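Local coordinates for protein NADPH-ferredoxin reductase FprA (Mycobacterium tuberculosis, PDB 1LQU) that probably passes electrons from NADPH through its bound FAD to ferredoxin, and may thereby supply cytochrome P450 systems, at residues Q107-L112 with V318-G323; V158-A163 with V194-R199. All blocks are in the same frame, centred on the assembly; numbering follows the deposited sequence.

Interaction 1 of 2, residues Q107-L112 with V318-G323. With NDP (NADPH dihydro-nicotinamide-adenine-dinucleotide phosphate), chain I; ACT (acetate ion), chain C.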
loop_
_atom_site.group_PDB
_atom_site.type_symbol
_atom_site.label_atom_id
_atom_site.label_comp_id
_atom_site.label_asym_id
_atom_site.label_seq_id
_atom_site.Cartn_x
_atom_site.Cartn_y
_atom_site.Cartn_z
ATOM N N GLN A 107 -1.207 3.646 6.569
ATOM C CA GLN A 107 -0.672 2.508 7.303
ATOM C C GLN A 107 -1.696 1.576 7.921
ATOM O O GLN A 107 -1.320 0.535 8.455
ATOM C CB GLN A 107 0.298 3.009 8.387
ATOM C CG GLN A 107 1.527 3.720 7.850
ATOM C CD GLN A 107 2.286 2.867 6.878
ATOM O OE1 GLN A 107 2.656 1.726 7.180
ATOM N NE2 GLN A 107 2.532 3.392 5.699
ATOM N N SER A 108 -2.970 1.922 7.842
ATOM C CA SER A 108 -4.016 1.088 8.405
ATOM C C SER A 108 -5.060 0.751 7.333
ATOM O O SER A 108 -4.826 0.939 6.164
ATOM C CB SER A 108 -4.627 1.781 9.635
ATOM O OG SER A 108 -5.490 0.931 10.336
ATOM N N ASP A 109 -6.197 0.239 7.781
ATOM C CA ASP A 109 -7.240 -0.279 6.894
ATOM C C ASP A 109 -8.584 0.367 7.132
ATOM O O ASP A 109 -8.896 0.789 8.235
ATOM C CB ASP A 109 -7.458 -1.789 7.113
ATOM C CG ASP A 109 -7.947 -2.090 8.489
ATOM O OD1 ASP A 109 -9.143 -2.406 8.665
ATOM O OD2 ASP A 109 -7.153 -2.035 9.458
ATOM N N ARG A 110 -9.390 0.425 6.092
ATOM C CA ARG A 110 -10.789 0.723 6.232
ATOM C C ARG A 110 -11.542 -0.520 6.707
ATOM O O ARG A 110 -11.298 -1.626 6.262
ATOM C CB ARG A 110 -11.365 1.193 4.921
ATOM C CG ARG A 110 -10.820 2.519 4.442
ATOM C CD ARG A 110 -11.581 3.105 3.277
ATOM N NE ARG A 110 -12.931 3.503 3.645
ATOM C CZ ARG A 110 -14.062 2.860 3.344
ATOM N NH1 ARG A 110 -14.063 1.702 2.711
ATOM N NH2 ARG A 110 -15.220 3.382 3.710
ATOM N N MET A 111 -12.489 -0.292 7.591
ATOM C CA MET A 111 -13.356 -1.313 8.150
ATOM C C MET A 111 -14.688 -1.359 7.457
ATOM O O MET A 111 -15.119 -0.396 6.848
ATOM C CB MET A 111 -13.544 -1.080 9.652
ATOM C CG MET A 111 -12.219 -1.237 10.385
ATOM S SD MET A 111 -12.318 -1.121 12.129
ATOM C CE MET A 111 -12.946 -2.735 12.397
ATOM N N LEU A 112 -15.310 -2.527 7.548
ATOM C CA LEU A 112 -16.667 -2.743 7.061
ATOM C C LEU A 112 -17.733 -2.208 8.017
ATOM O O LEU A 112 -18.827 -1.859 7.577
ATOM C CB LEU A 112 -16.922 -4.235 6.873
ATOM C CG LEU A 112 -16.026 -4.927 5.844
ATOM C CD1 LEU A 112 -16.231 -6.439 5.959
ATOM C CD2 LEU A 112 -16.317 -4.433 4.446
ATOM N N VAL A 318 -12.232 -14.325 5.950
ATOM C CA VAL A 318 -12.791 -13.152 5.283
ATOM C C VAL A 318 -11.708 -12.095 5.313
ATOM O O VAL A 318 -11.211 -11.724 6.384
ATOM C CB VAL A 318 -14.056 -12.616 5.970
ATOM C CG1 VAL A 318 -14.486 -11.323 5.316
ATOM C CG2 VAL A 318 -15.160 -13.644 5.941
ATOM N N VAL A 319 -11.309 -11.640 4.132
ATOM C CA VAL A 319 -10.339 -10.566 3.998
ATOM C C VAL A 319 -11.085 -9.369 3.423
ATOM O O VAL A 319 -11.577 -9.416 2.297
ATOM C CB VAL A 319 -9.180 -10.935 3.080
ATOM C CG1 VAL A 319 -8.175 -9.801 2.999
ATOM C CG2 VAL A 319 -8.502 -12.199 3.550
ATOM N N ARG A 320 -11.135 -8.270 4.176
ATOM C CA ARG A 320 -11.723 -7.057 3.659
ATOM C C ARG A 320 -10.642 -6.288 2.912
ATOM O O ARG A 320 -9.617 -5.916 3.468
ATOM C CB ARG A 320 -12.372 -6.207 4.752
ATOM C CG ARG A 320 -11.439 -5.702 5.831
ATOM C CD ARG A 320 -12.160 -4.871 6.892
ATOM N NE ARG A 320 -11.266 -4.426 7.949
ATOM C CZ ARG A 320 -10.927 -5.145 8.997
ATOM N NH1 ARG A 320 -11.405 -6.369 9.144
ATOM N NH2 ARG A 320 -10.130 -4.633 9.928
ATOM N N SER A 321 -10.885 -6.073 1.634
ATOM C CA SER A 321 -10.005 -5.239 0.800
ATOM C C SER A 321 -10.809 -4.048 0.329
ATOM O O SER A 321 -11.071 -3.861 -0.862
ATOM C CB SER A 321 -9.431 -6.050 -0.363
ATOM O OG SER A 321 -8.425 -5.312 -1.011
ATOM N N VAL A 322 -11.182 -3.223 1.303
ATOM C CA VAL A 322 -12.045 -2.088 1.062
ATOM C C VAL A 322 -11.313 -0.781 1.197
ATOM O O VAL A 322 -11.911 0.277 1.388
ATOM C CB VAL A 322 -13.358 -2.160 1.848
ATOM C CG1 VAL A 322 -14.100 -3.435 1.429
ATOM C CG2 VAL A 322 -13.186 -2.121 3.355
ATOM N N GLY A 323 -9.998 -0.852 1.047
ATOM C CA GLY A 323 -9.135 0.314 1.064
ATOM C C GLY A 323 -8.192 0.348 2.224
ATOM O O GLY A 323 -8.504 -0.107 3.320
HETATM P PA NDP I . -9.442 0.662 -4.536
HETATM O O1A NDP I . -8.924 0.429 -5.887
HETATM O O2A NDP I . -9.896 2.031 -4.183
HETATM O O5B NDP I . -10.626 -0.379 -4.306
HETATM C C5B NDP I . -11.347 -0.343 -3.113
HETATM C C4B NDP I . -12.561 -1.223 -3.254
HETATM O O4B NDP I . -13.252 -1.319 -1.988
HETATM C C3B NDP I . -13.584 -0.696 -4.247
HETATM O O3B NDP I . -14.048 -1.787 -5.041
HETATM C C2B NDP I . -14.702 -0.170 -3.350
HETATM O O2B NDP I . -15.982 -0.197 -3.934
HETATM C C1B NDP I . -14.625 -1.179 -2.255
HETATM N N9A NDP I . -15.310 -0.834 -1.022
HETATM C C8A NDP I . -15.109 0.284 -0.230
HETATM N N7A NDP I . -15.895 0.225 0.846
HETATM C C5A NDP I . -16.618 -0.939 0.760
HETATM C C6A NDP I . -17.557 -1.528 1.580
HETATM N N6A NDP I . -17.911 -1.047 2.784
HETATM N N1A NDP I . -18.091 -2.730 1.182
HETATM C C2A NDP I . -17.685 -3.306 0.005
HETATM N N3A NDP I . -16.771 -2.765 -0.833
HETATM C C4A NDP I . -16.248 -1.601 -0.413
HETATM O O3 NDP I . -8.385 0.257 -3.403
HETATM P PN NDP I . -7.305 -0.928 -3.250
HETATM O O1N NDP I . -7.773 -2.173 -3.897
HETATM O O2N NDP I . -6.980 -0.902 -1.824
HETATM O O5D NDP I . -6.098 -0.417 -4.142
HETATM C C5D NDP I . -5.398 0.768 -3.747
HETATM C C4D NDP I . -4.724 1.412 -4.955
HETATM O O4D NDP I . -3.525 0.692 -5.302
HETATM C C3D NDP I . -5.623 1.406 -6.173
HETATM O O3D NDP I . -5.436 2.596 -6.915
HETATM C C2D NDP I . -5.083 0.216 -6.953
HETATM O O2D NDP I . -5.378 0.141 -8.316
HETATM C C1D NDP I . -3.630 0.205 -6.631
HETATM N N1N NDP I . -2.812 -0.918 -6.899
HETATM C C2N NDP I . -2.373 -1.154 -8.168
HETATM C C3N NDP I . -2.078 -2.454 -8.553
HETATM C C7N NDP I . -1.663 -2.594 -9.924
HETATM O O7N NDP I . -1.648 -1.582 -10.745
HETATM N N7N NDP I . -1.307 -3.815 -10.319
HETATM C C4N NDP I . -2.134 -3.576 -7.626
HETATM C C5N NDP I . -2.689 -3.257 -6.260
HETATM C C6N NDP I . -3.034 -1.952 -5.979
HETATM P P2B NDP I . -16.730 1.139 -4.413
HETATM O O1X NDP I . -18.167 0.706 -4.506
HETATM O O2X NDP I . -16.127 1.524 -5.740
HETATM O O3X NDP I . -16.472 2.206 -3.361
HETATM C C ACT C . -17.047 0.941 4.776
HETATM O O ACT C . -17.473 1.644 3.783
HETATM O OXT ACT C . -17.546 1.047 5.951
HETATM C CH3 ACT C . -15.928 0.014 4.569
HETATM O O HOH W 1 -9.883 -2.488 3.941
#

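Interaction 2 of 2, residues V158-A163 with V194-R199. With NDP (NADPH dihydro-nicotinamide-adenine-dinucleotide phosphate), chain I.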
loop_
_atom_site.group_PDB
_atom_site.type_symbol
_atom_site.label_atom_id
_atom_site.label_comp_id
_atom_site.label_asym_id
_atom_site.label_seq_id
_atom_site.Cartn_x
_atom_site.Cartn_y
_atom_site.Cartn_z
ATOM N N VAL A 158 -6.171 -4.614 -5.059
ATOM C CA VAL A 158 -5.650 -5.321 -3.900
ATOM C C VAL A 158 -6.453 -6.610 -3.671
ATOM O O VAL A 158 -5.912 -7.612 -3.255
ATOM C CB VAL A 158 -5.584 -4.424 -2.662
ATOM C CG1 VAL A 158 -5.145 -5.238 -1.441
ATOM C CG2 VAL A 158 -4.623 -3.290 -2.909
ATOM N N ALA A 159 -7.757 -6.578 -3.933
ATOM C CA ALA A 159 -8.569 -7.774 -3.787
ATOM C C ALA A 159 -8.060 -8.880 -4.696
ATOM O O ALA A 159 -8.057 -10.042 -4.335
ATOM C CB ALA A 159 -9.995 -7.473 -4.100
ATOM N N LEU A 160 -7.653 -8.507 -5.898
ATOM C CA LEU A 160 -7.099 -9.476 -6.831
ATOM C C LEU A 160 -5.782 -10.025 -6.317
ATOM O O LEU A 160 -5.545 -11.212 -6.423
ATOM C CB LEU A 160 -6.917 -8.866 -8.219
ATOM C CG LEU A 160 -8.166 -8.366 -8.897
ATOM C CD1 LEU A 160 -7.787 -7.809 -10.244
ATOM C CD2 LEU A 160 -9.218 -9.431 -9.028
ATOM N N ASP A 161 -4.906 -9.176 -5.800
ATOM C CA ASP A 161 -3.648 -9.677 -5.233
ATOM C C ASP A 161 -3.948 -10.709 -4.130
ATOM O O ASP A 161 -3.332 -11.761 -4.084
ATOM C CB ASP A 161 -2.837 -8.550 -4.622
ATOM C CG ASP A 161 -2.103 -7.698 -5.608
ATOM O OD1 ASP A 161 -2.143 -7.944 -6.822
ATOM O OD2 ASP A 161 -1.413 -6.738 -5.186
ATOM N N VAL A 162 -4.862 -10.392 -3.217
ATOM C CA VAL A 162 -5.197 -11.308 -2.120
ATOM C C VAL A 162 -5.638 -12.646 -2.675
ATOM O O VAL A 162 -5.161 -13.699 -2.275
ATOM C CB VAL A 162 -6.271 -10.708 -1.216
ATOM C CG1 VAL A 162 -6.769 -11.730 -0.223
ATOM C CG2 VAL A 162 -5.712 -9.496 -0.464
ATOM N N ALA A 163 -6.557 -12.611 -3.631
ATOM C CA ALA A 163 -7.067 -13.823 -4.228
ATOM C C ALA A 163 -5.981 -14.621 -4.935
ATOM O O ALA A 163 -5.936 -15.848 -4.827
ATOM C CB ALA A 163 -8.187 -13.503 -5.176
ATOM N N VAL A 194 -11.956 -18.928 -3.643
ATOM C CA VAL A 194 -11.985 -17.563 -3.134
ATOM C C VAL A 194 -13.158 -16.878 -3.827
ATOM O O VAL A 194 -13.233 -16.899 -5.051
ATOM C CB VAL A 194 -10.696 -16.795 -3.450
ATOM C CG1 VAL A 194 -10.851 -15.330 -2.976
ATOM C CG2 VAL A 194 -9.512 -17.432 -2.788
ATOM N N VAL A 195 -14.050 -16.278 -3.047
ATOM C CA VAL A 195 -15.163 -15.511 -3.603
ATOM C C VAL A 195 -14.865 -14.017 -3.409
ATOM O O VAL A 195 -14.684 -13.593 -2.271
ATOM C CB VAL A 195 -16.505 -15.887 -2.932
ATOM C CG1 VAL A 195 -17.648 -15.160 -3.637
ATOM C CG2 VAL A 195 -16.726 -17.384 -2.944
ATOM N N ILE A 196 -14.761 -13.290 -4.510
ATOM C CA ILE A 196 -14.487 -11.851 -4.498
ATOM C C ILE A 196 -15.854 -11.167 -4.622
ATOM O O ILE A 196 -16.562 -11.363 -5.602
ATOM C CB ILE A 196 -13.574 -11.457 -5.630
ATOM C CG1 ILE A 196 -12.233 -12.181 -5.525
ATOM C CG2 ILE A 196 -13.372 -9.925 -5.651
ATOM C CD1 ILE A 196 -11.385 -12.015 -6.734
ATOM N N VAL A 197 -16.185 -10.363 -3.623
ATOM C CA VAL A 197 -17.510 -9.810 -3.472
ATOM C C VAL A 197 -17.500 -8.284 -3.584
ATOM O O VAL A 197 -16.925 -7.582 -2.733
ATOM C CB VAL A 197 -18.081 -10.225 -2.139
ATOM C CG1 VAL A 197 -19.487 -9.755 -1.968
ATOM C CG2 VAL A 197 -18.011 -11.737 -1.961
ATOM N N GLY A 198 -18.108 -7.792 -4.658
ATOM C CA GLY A 198 -18.190 -6.373 -4.928
ATOM C C GLY A 198 -19.574 -5.840 -4.653
ATOM O O GLY A 198 -20.577 -6.453 -5.038
ATOM N N ARG A 199 -19.638 -4.677 -3.994
ATOM C CA ARG A 199 -20.923 -4.100 -3.624
ATOM C C ARG A 199 -21.670 -3.464 -4.772
ATOM O O ARG A 199 -22.899 -3.523 -4.812
ATOM C CB ARG A 199 -20.764 -3.117 -2.446
ATOM C CG ARG A 199 -19.939 -1.874 -2.707
ATOM C CD ARG A 199 -20.045 -0.912 -1.554
ATOM N NE ARG A 199 -19.135 0.188 -1.752
ATOM C CZ ARG A 199 -18.926 1.127 -0.838
ATOM N NH1 ARG A 199 -19.549 1.048 0.319
ATOM N NH2 ARG A 199 -18.060 2.090 -1.068
HETATM P PA NDP I . -9.442 0.662 -4.536
HETATM O O1A NDP I . -8.924 0.429 -5.887
HETATM O O2A NDP I . -9.896 2.031 -4.183
HETATM O O5B NDP I . -10.626 -0.379 -4.306
HETATM C C5B NDP I . -11.347 -0.343 -3.113
HETATM C C4B NDP I . -12.561 -1.223 -3.254
HETATM O O4B NDP I . -13.252 -1.319 -1.988
HETATM C C3B NDP I . -13.584 -0.696 -4.247
HETATM O O3B NDP I . -14.048 -1.787 -5.041
HETATM C C2B NDP I . -14.702 -0.170 -3.350
HETATM O O2B NDP I . -15.982 -0.197 -3.934
HETATM C C1B NDP I . -14.625 -1.179 -2.255
HETATM N N9A NDP I . -15.310 -0.834 -1.022
HETATM C C8A NDP I . -15.109 0.284 -0.230
HETATM N N7A NDP I . -15.895 0.225 0.846
HETATM C C5A NDP I . -16.618 -0.939 0.760
HETATM C C6A NDP I . -17.557 -1.528 1.580
HETATM N N6A NDP I . -17.911 -1.047 2.784
HETATM N N1A NDP I . -18.091 -2.730 1.182
HETATM C C2A NDP I . -17.685 -3.306 0.005
HETATM N N3A NDP I . -16.771 -2.765 -0.833
HETATM C C4A NDP I . -16.248 -1.601 -0.413
HETATM O O3 NDP I . -8.385 0.257 -3.403
HETATM P PN NDP I . -7.305 -0.928 -3.250
HETATM O O1N NDP I . -7.773 -2.173 -3.897
HETATM O O2N NDP I . -6.980 -0.902 -1.824
HETATM O O5D NDP I . -6.098 -0.417 -4.142
HETATM C C5D NDP I . -5.398 0.768 -3.747
HETATM C C4D NDP I . -4.724 1.412 -4.955
HETATM O O4D NDP I . -3.525 0.692 -5.302
HETATM C C3D NDP I . -5.623 1.406 -6.173
HETATM O O3D NDP I . -5.436 2.596 -6.915
HETATM C C2D NDP I . -5.083 0.216 -6.953
HETATM O O2D NDP I . -5.378 0.141 -8.316
HETATM C C1D NDP I . -3.630 0.205 -6.631
HETATM N N1N NDP I . -2.812 -0.918 -6.899
HETATM C C2N NDP I . -2.373 -1.154 -8.168
HETATM C C3N NDP I . -2.078 -2.454 -8.553
HETATM C C7N NDP I . -1.663 -2.594 -9.924
HETATM O O7N NDP I . -1.648 -1.582 -10.745
HETATM N N7N NDP I . -1.307 -3.815 -10.319
HETATM C C4N NDP I . -2.134 -3.576 -7.626
HETATM C C5N NDP I . -2.689 -3.257 -6.260
HETATM C C6N NDP I . -3.034 -1.952 -5.979
HETATM P P2B NDP I . -16.730 1.139 -4.413
HETATM O O1X NDP I . -18.167 0.706 -4.506
HETATM O O2X NDP I . -16.127 1.524 -5.740
HETATM O O3X NDP I . -16.472 2.206 -3.361
#

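Interaction 1 of 2, residues Q107-L112 with V318-G323
Asp-109 and Arg-320 both hold CG between their own backbone N and carbonyl carbon (chi1 63° and 62°), which aims the carboxylate and the guanidinium at each other. The Arg-320 chain then runs extended from CG to NE. Its side edge grips a single oxygen. NH2 lies 2.7 Å from Asp-109 OD1, and NE also donates to that atom. Both nitrogens arrive from the same face of the carboxylate, well out of its plane. This two-pronged salt bridge fixes the rotation of the guanidinium. NE also makes a weak bond to Arg-110 O, and the methyl CE of Met-111 lies over one guanidinium face.

Arg-110 N donates almost straight to Gly-323 O (3.0 Å). A water accepts from Val-322 N and lies within hydrogen-bonding distance of Arg-110 O and Gly-323 O. The bent Arg-110 side chain carries NH1 to Val-322 O, 2.9 Å away and close to the guanidinium plane. NH1 also lies 3.0 Å from N7A of NADPH, in keeping with the predicted NADP-binding role of Arg-110. Val-322 packs CG1 against the adenine, 3.4 Å from C4A of NADPH, and against Leu-112 CD2 at 3.9 Å. Gly-323 has backbone angles suited to glycine, and a CB there would sit tight against Arg-110 CD. The contact thus builds one wall of the adenine pocket.

Ser-108 pairs with Arg-325 in a small antiparallel sheet, with a classic bulge at Gln-107 and Ser-108. Val-319 is bonded into the parallel sheet beside strand 149-153, Arg-320 touches strand 122-124, and Ser-321 packs against helices 125-132 and 157-167.

Interaction 2 of 2, residues V158-A163 with V194-R199
Ala-163 meets both Val-194 and Ile-196 through its single methyl. Its CB lies 3.9 Å from Val-194 CG1, and Ile-196 CD1 is equally near that CB. Leu-160 adds its CD2 branch, 4.1 Å from Ile-196 CD1, with the two side chains crossing at about a right angle. Ala-159 CB makes a looser approach to Ile-196 CG2, at 4.5 Å. The first shell is wholly apolar and buried.

Ile-196 has CG2 anti to its backbone N and CG1 beside that N (chi1 -60°). One branch therefore serves Ala-159, while CD1 at the end of the other serves Ala-163 and Leu-160. The small alanine side chains face the strand and let the helix lie close to it. The axes of helix 158-163 and strand 194-197 pass 9.6 Å apart and run nearly antiparallel, at 173°. Phe-269 of strand 265-270 touches both Leu-160 and Ile-196, and Val-152 of strand 149-153 touches Ala-159 and Val-194.

Farther out, both segments hold NADPH. Val-158 N donates to O1N of NADPH (3.1 Å). Beyond the strand, Arg-199 lays its guanidinium face over the adenine, with C5A of NADPH 3.4 Å above its plane. The same guanidinium grips the 2'-phosphate side-on: NE donates to O1X, and NH2 donates almost straight to O3X of NADPH at 2.8 Å. This grip would distinguish NADPH from NADH.

The helix follows strand 149-153. A GxGxxA-type pattern runs from the turn between them to Ala-159 in the helix's first turn. Strand 193-197 is the next parallel strand. Together they form the beta-alpha-beta unit of a Rossmann-type NADP-binding domain.

From the N terminus the chain first builds strands 4-9, 34-40, 76-80 and 99-102 of the other large sheet, then passes residues 107-112. It continues through strands 122-124 and 149-153 to helix 157-167. Interaction 2 closes a short loop of 30 residues, bringing strand 193-197 back against that helix. The chain then adds strands 221-224 and 265-270 before strand 317-320 returns to the same parallel sheet. There interaction 1 closes a loop of 205 residues, with interaction 2 nested inside it. The two contacts touch: Ser-321 OG lies 3.3 Å from Val-158 CG1, and Val-319 packs on Val-162. Both reach one NADPH molecule, tying sheet, helix and entering segment around it.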